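Local coordinates for protein beta sliding clamp (PDB 6PTR) that probably encircles DNA as a ring-shaped head-to-tail homodimer and tethers DNA polymerases to it, making replication processive, at residues C[56-61]-C[248-253]; C[362-367]-C[374-379]. One frame throughout, in Å; residues are numbered along the deposited sequence. Where two conformers were deposited one is given.

Both contacts pair antiparallel strands, but at different levels of the fold. Contact 1 joins segments 187 residues apart, one from the N-terminal and one from the central domain, where strands 59-69 and 245-250 meet in the middle of an eight-stranded sheet. Contact 2 lies within the C-terminal domain, in the hairpin of strands 362-366 and 372-376, part of a second eight-stranded sheet with the same strand order. Their centres are about 32 Å apart, on opposite sides of the chain's centre. Contact 1 is partly buried and adds charges, water and a bound 1,2-ethanediol to its backbone bonds; contact 2 is fully buried, and its touching side chains are almost all apolar.

Contact 1: residues C[56-61]-C[248-253]. With EDO (1,2-ethanediol), chain Q.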
loop_
_atom_site.group_PDB
_atom_site.type_symbol
_atom_site.label_atom_id
_atom_site.label_comp_id
_atom_site.label_asym_id
_atom_site.label_seq_id
_atom_site.Cartn_x
_atom_site.Cartn_y
_atom_site.Cartn_z
ATOM N N ASP C 56 17.056 -13.951 13.349
ATOM C CA ASP C 56 16.260 -15.072 12.874
ATOM C C ASP C 56 17.072 -16.366 12.821
ATOM O O ASP C 56 16.664 -17.320 12.152
ATOM C CB ASP C 56 15.643 -14.747 11.511
ATOM C CG ASP C 56 16.673 -14.632 10.396
ATOM O OD1 ASP C 56 17.865 -14.921 10.604
ATOM O OD2 ASP C 56 16.257 -14.250 9.282
ATOM N N LEU C 57 18.213 -16.397 13.514
ATOM C CA LEU C 57 19.198 -17.484 13.592
ATOM C C LEU C 57 20.148 -17.505 12.397
ATOM O O LEU C 57 21.238 -18.082 12.495
ATOM C CB LEU C 57 18.533 -18.862 13.749
ATOM C CG LEU C 57 17.669 -19.028 15.003
ATOM C CD1 LEU C 57 17.096 -20.435 15.059
ATOM C CD2 LEU C 57 18.479 -18.700 16.246
ATOM N N ASP C 58 19.769 -16.897 11.274
ATOM C CA ASP C 58 20.687 -16.763 10.141
ATOM C C ASP C 58 21.353 -15.395 10.101
ATOM O O ASP C 58 22.525 -15.282 9.738
ATOM C CB ASP C 58 19.957 -16.992 8.813
ATOM C CG ASP C 58 19.458 -18.410 8.662
ATOM O OD1 ASP C 58 20.090 -19.317 9.232
ATOM O OD2 ASP C 58 18.431 -18.609 7.980
ATOM N N LEU C 59 20.612 -14.374 10.482
ATOM C CA LEU C 59 21.057 -12.988 10.502
ATOM C C LEU C 59 20.777 -12.429 11.884
ATOM O O LEU C 59 19.690 -12.622 12.428
ATOM C CB LEU C 59 20.304 -12.157 9.452
ATOM C CG LEU C 59 20.572 -10.648 9.376
ATOM C CD1 LEU C 59 22.040 -10.379 9.036
ATOM C CD2 LEU C 59 19.640 -10.023 8.306
ATOM N N GLU C 60 21.745 -11.714 12.436
ATOM C CA GLU C 60 21.589 -11.032 13.722
ATOM C C GLU C 60 21.933 -9.566 13.534
ATOM O O GLU C 60 22.872 -9.246 12.813
ATOM C CB GLU C 60 22.519 -11.642 14.773
ATOM C CG GLU C 60 22.513 -10.973 16.138
ATOM C CD GLU C 60 23.680 -11.449 16.982
ATOM O OE1 GLU C 60 24.779 -10.862 16.868
ATOM O OE2 GLU C 60 23.507 -12.434 17.724
ATOM N N VAL C 61 21.171 -8.672 14.167
ATOM C CA VAL C 61 21.442 -7.240 14.120
ATOM C C VAL C 61 21.449 -6.711 15.544
ATOM O O VAL C 61 20.607 -7.101 16.358
ATOM C CB VAL C 61 20.408 -6.484 13.268
ATOM C CG1 VAL C 61 20.761 -4.999 13.171
ATOM C CG2 VAL C 61 20.345 -7.101 11.883
ATOM N N THR C 248 25.461 -9.470 11.565
ATOM C CA THR C 248 26.237 -10.701 11.409
ATOM C C THR C 248 25.360 -11.737 10.727
ATOM O O THR C 248 24.245 -12.006 11.187
ATOM C CB THR C 248 26.748 -11.245 12.742
ATOM O OG1 THR C 248 27.428 -10.202 13.458
ATOM C CG2 THR C 248 27.741 -12.411 12.478
ATOM N N SER C 249 25.863 -12.315 9.636
ATOM C CA SER C 249 25.062 -13.215 8.813
ATOM C C SER C 249 25.826 -14.496 8.544
ATOM O O SER C 249 27.044 -14.470 8.342
ATOM C CB SER C 249 24.691 -12.571 7.481
ATOM O OG SER C 249 23.884 -13.472 6.708
ATOM N N LYS C 250 25.113 -15.617 8.558
ATOM C CA LYS C 250 25.666 -16.809 7.932
ATOM C C LYS C 250 25.912 -16.519 6.460
ATOM O O LYS C 250 25.321 -15.616 5.873
ATOM C CB LYS C 250 24.719 -17.997 8.092
ATOM C CG LYS C 250 24.694 -18.514 9.517
ATOM C CD LYS C 250 23.678 -19.619 9.728
ATOM C CE LYS C 250 23.538 -19.906 11.211
ATOM N NZ LYS C 250 22.459 -20.887 11.496
ATOM N N LEU C 251 26.827 -17.275 5.872
ATOM C CA LEU C 251 27.046 -17.224 4.435
ATOM C C LEU C 251 26.311 -18.394 3.810
ATOM O O LEU C 251 26.041 -19.395 4.472
ATOM C CB LEU C 251 28.542 -17.277 4.110
ATOM C CG LEU C 251 29.272 -16.004 4.573
ATOM C CD1 LEU C 251 30.785 -16.194 4.591
ATOM C CD2 LEU C 251 28.897 -14.813 3.682
ATOM N N VAL C 252 25.961 -18.257 2.536
ATOM C CA VAL C 252 25.295 -19.365 1.854
ATOM C C VAL C 252 26.291 -20.495 1.656
ATOM O O VAL C 252 27.382 -20.284 1.115
ATOM C CB VAL C 252 24.714 -18.897 0.514
ATOM C CG1 VAL C 252 24.064 -20.078 -0.224
ATOM C CG2 VAL C 252 23.722 -17.777 0.725
ATOM N N ASP C 253 25.907 -21.706 2.061
ATOM C CA ASP C 253 26.784 -22.878 2.008
ATOM C C ASP C 253 26.607 -23.529 0.645
ATOM O O ASP C 253 25.831 -24.471 0.474
ATOM C CB ASP C 253 26.463 -23.845 3.146
ATOM C CG ASP C 253 27.384 -25.048 3.170
ATOM O OD1 ASP C 253 28.307 -25.114 2.335
ATOM O OD2 ASP C 253 27.185 -25.931 4.031
HETATM C C1 EDO Q . 24.367 -15.326 12.815
HETATM O O1 EDO Q . 24.267 -16.756 12.831
HETATM C C2 EDO Q . 24.121 -14.806 14.224
HETATM O O2 EDO Q . 25.371 -14.650 14.909
HETATM O O HOH W 1 25.324 -8.821 14.951
#
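Glu60 and Thr248 form a hydrogen-bonded pair where the N-terminal and central domains share a sheet: Glu60 N donates to Thr248 O at 2.8 Å, and Thr248 N returns the bond to Glu60 O at 2.9 Å. Two residues on, beyond the non-hydrogen-bonded pair Leu59 and Ser249, Lys250 N reaches Asp58 O at 2.9 Å.

Charge enters at the exposed turn. The extended Lys250 chain passes beside Asp58 O and brings NZ within 3.2 Å of Leu57 O, a weak hydrogen bond, and 3.6 Å from Asp58 OD1, a long salt bridge. The turn itself is fastened by Asp56 in an Asx turn, its OD1 accepting from both Asp58 N and Leu59 N.

A water hydrogen-bonded to Glu60 OE1 (2.9 Å) also bonds Thr248 OG1, whose stronger partner is Arg239. On this side a 1,2-ethanediol, probably from the crystallisation liquor, lies against Glu60 CB.

Apolar contact belongs to the other face. Leu59 holds CG anti to its backbone N (chi1 176°), and from there CD1 rests on Ser249 CB at 3.8 Å. Ser249 OG turns aside to Lys250 O, meeting it on a lone pair.

The face of Leu59 and Ser249 is covered by helix 211-221 of the central domain, both side chains touching Ala213, while strands 49-55 and 237-242 flank the pair and carry the sheet on into each domain.

Contact 2: residues C[362-367]-C[374-379]; sequences ALIRDN and YVLMPV
Tyr374 opens the pairing opposite Ile364, with Tyr374 N donating to Ile364 O at 2.9 Å and Ile364 N to Tyr374 O at 2.8 Å. With CG beside the backbone N (chi1 -56°), the ring lies obliquely beside Ile364 O, CD2 being the ring atom nearest to it, and the phenol oxygen is hydrogen-bonded to Gln345. Tyr374 O also has Leu363 CD1 at 3.7 Å.

Val375 follows as the non-hydrogen-bonded partner of Leu363. Its CA makes a CH...O contact of 3.2 Å with Ala362 O, and its CG1 touches the same oxygen; the side chains themselves meet loosely, Leu363 CD1 lying 4.3 Å from Val375 CG2.

Leu376 closes a second hydrogen-bonded pair, its N bonded to Ala362 O at 2.9 Å and its O taking Ala362 N at 2.9 Å. Ile364 runs diagonally across to it, laying CD1 on Leu376 CB at 4.0 Å, and on this face Leu376 packs against Tyr338, Leu339 and Ile342 of helix 336-345.

Beyond the strand, Met377 and Val379 join Val375 in packing against the bound griselimycin, Met377 against its backbone and Val375 against an apolar side chain.

Four backbone bonds thus satisfy the buried peptide groups of the pairs at Ile364 and Ala362 and fix the strand backbone, while Val375 and the chain just past the strand, at Met377 and Val379, give the peptide antibiotic an apolar contact.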
loop_
_atom_site.group_PDB
_atom_site.type_symbol
_atom_site.label_atom_id
_atom_site.label_comp_id
_atom_site.label_asym_id
_atom_site.label_seq_id
_atom_site.Cartn_x
_atom_site.Cartn_y
_atom_site.Cartn_z
ATOM N N ALA C 362 22.967 -10.516 -24.034
ATOM C CA ALA C 362 23.241 -9.121 -24.356
ATOM C C ALA C 362 24.033 -8.519 -23.211
ATOM O O ALA C 362 23.759 -8.818 -22.049
ATOM C CB ALA C 362 21.947 -8.337 -24.543
ATOM N N LEU C 363 25.000 -7.670 -23.545
ATOM C CA LEU C 363 25.793 -6.936 -22.565
ATOM C C LEU C 363 25.294 -5.498 -22.549
ATOM O O LEU C 363 25.254 -4.846 -23.601
ATOM C CB LEU C 363 27.269 -6.994 -22.940
ATOM C CG LEU C 363 28.362 -6.275 -22.130
ATOM C CD1 LEU C 363 28.517 -6.877 -20.784
ATOM C CD2 LEU C 363 29.703 -6.360 -22.875
ATOM N N ILE C 364 24.924 -5.002 -21.363
ATOM C CA ILE C 364 24.263 -3.703 -21.231
ATOM C C ILE C 364 25.017 -2.838 -20.231
ATOM O O ILE C 364 25.516 -3.331 -19.210
ATOM C CB ILE C 364 22.791 -3.849 -20.799
ATOM C CG1 ILE C 364 22.003 -4.688 -21.802
ATOM C CG2 ILE C 364 22.142 -2.477 -20.610
ATOM C CD1 ILE C 364 20.670 -5.128 -21.290
ATOM N N ARG C 365 25.081 -1.538 -20.517
ATOM C CA ARG C 365 25.751 -0.608 -19.618
ATOM C C ARG C 365 25.386 0.823 -19.975
ATOM O O ARG C 365 24.875 1.115 -21.070
ATOM C CB ARG C 365 27.268 -0.788 -19.656
ATOM C CG ARG C 365 27.827 -0.803 -21.045
ATOM C CD ARG C 365 29.276 -0.420 -21.019
ATOM N NE ARG C 365 30.105 -1.440 -20.395
ATOM C CZ ARG C 365 30.680 -2.438 -21.059
ATOM N NH1 ARG C 365 30.503 -2.548 -22.369
ATOM N NH2 ARG C 365 31.435 -3.320 -20.414
ATOM N N ASP C 366 25.588 1.703 -18.998
ATOM C CA ASP C 366 25.712 3.127 -19.274
ATOM C C ASP C 366 26.854 3.331 -20.248
ATOM O O ASP C 366 27.961 2.830 -20.026
ATOM C CB ASP C 366 26.014 3.902 -17.988
ATOM C CG ASP C 366 24.780 4.471 -17.341
ATOM O OD1 ASP C 366 23.852 4.877 -18.078
ATOM O OD2 ASP C 366 24.746 4.509 -16.095
ATOM N N ASN C 367 26.590 4.093 -21.311
ATOM C CA ASN C 367 27.625 4.390 -22.293
ATOM C C ASN C 367 28.913 4.842 -21.626
ATOM O O ASN C 367 30.004 4.547 -22.125
ATOM C CB ASN C 367 27.118 5.455 -23.268
ATOM C CG ASN C 367 27.915 5.502 -24.572
ATOM O OD1 ASN C 367 28.690 4.594 -24.886
ATOM N ND2 ASN C 367 27.713 6.561 -25.340
ATOM N N TYR C 374 25.976 -5.153 -16.999
ATOM C CA TYR C 374 24.836 -6.027 -16.838
ATOM C C TYR C 374 24.768 -6.969 -18.029
ATOM O O TYR C 374 25.179 -6.627 -19.145
ATOM C CB TYR C 374 23.540 -5.224 -16.713
ATOM C CG TYR C 374 23.640 -4.243 -15.595
ATOM C CD1 TYR C 374 23.484 -4.672 -14.277
ATOM C CD2 TYR C 374 23.960 -2.908 -15.834
ATOM C CE1 TYR C 374 23.607 -3.799 -13.228
ATOM C CE2 TYR C 374 24.086 -2.006 -14.773
ATOM C CZ TYR C 374 23.914 -2.470 -13.475
ATOM O OH TYR C 374 24.041 -1.599 -12.429
ATOM N N VAL C 375 24.264 -8.166 -17.781
ATOM C CA VAL C 375 24.021 -9.134 -18.839
ATOM C C VAL C 375 22.553 -9.542 -18.788
ATOM O O VAL C 375 21.988 -9.754 -17.709
ATOM C CB VAL C 375 24.946 -10.358 -18.695
ATOM C CG1 VAL C 375 24.749 -11.320 -19.870
ATOM C CG2 VAL C 375 26.390 -9.940 -18.594
ATOM N N LEU C 376 21.932 -9.653 -19.956
ATOM C CA LEU C 376 20.533 -10.063 -19.992
ATOM C C LEU C 376 20.333 -11.101 -21.086
ATOM O O LEU C 376 20.705 -10.874 -22.245
ATOM C CB LEU C 376 19.625 -8.861 -20.239
ATOM C CG LEU C 376 18.130 -9.183 -20.295
ATOM C CD1 LEU C 376 17.663 -9.721 -18.956
ATOM C CD2 LEU C 376 17.366 -7.927 -20.688
ATOM N N MET C 377 19.732 -12.246 -20.709
ATOM C CA MET C 377 19.444 -13.289 -21.691
ATOM C C MET C 377 18.204 -12.917 -22.497
ATOM O O MET C 377 17.222 -12.437 -21.937
ATOM C CB MET C 377 19.206 -14.633 -20.994
ATOM C CG MET C 377 19.320 -15.863 -21.939
ATOM S SD MET C 377 21.003 -16.004 -22.576
ATOM C CE MET C 377 20.805 -17.400 -23.670
ATOM N N PRO C 378 18.209 -13.122 -23.805
ATOM C CA PRO C 378 16.985 -12.885 -24.584
ATOM C C PRO C 378 15.943 -13.966 -24.340
ATOM O O PRO C 378 16.198 -14.997 -23.715
ATOM C CB PRO C 378 17.452 -12.914 -26.041
ATOM C CG PRO C 378 18.756 -13.630 -26.022
ATOM C CD PRO C 378 19.376 -13.361 -24.656
ATOM N N VAL C 379 14.756 -13.730 -24.906
ATOM C CA VAL C 379 13.695 -14.732 -24.942
ATOM C C VAL C 379 13.252 -14.852 -26.401
ATOM O O VAL C 379 13.400 -13.914 -27.186
ATOM C CB VAL C 379 12.486 -14.384 -24.040
ATOM C CG1 VAL C 379 12.940 -14.185 -22.566
ATOM C CG2 VAL C 379 11.768 -13.137 -24.539
#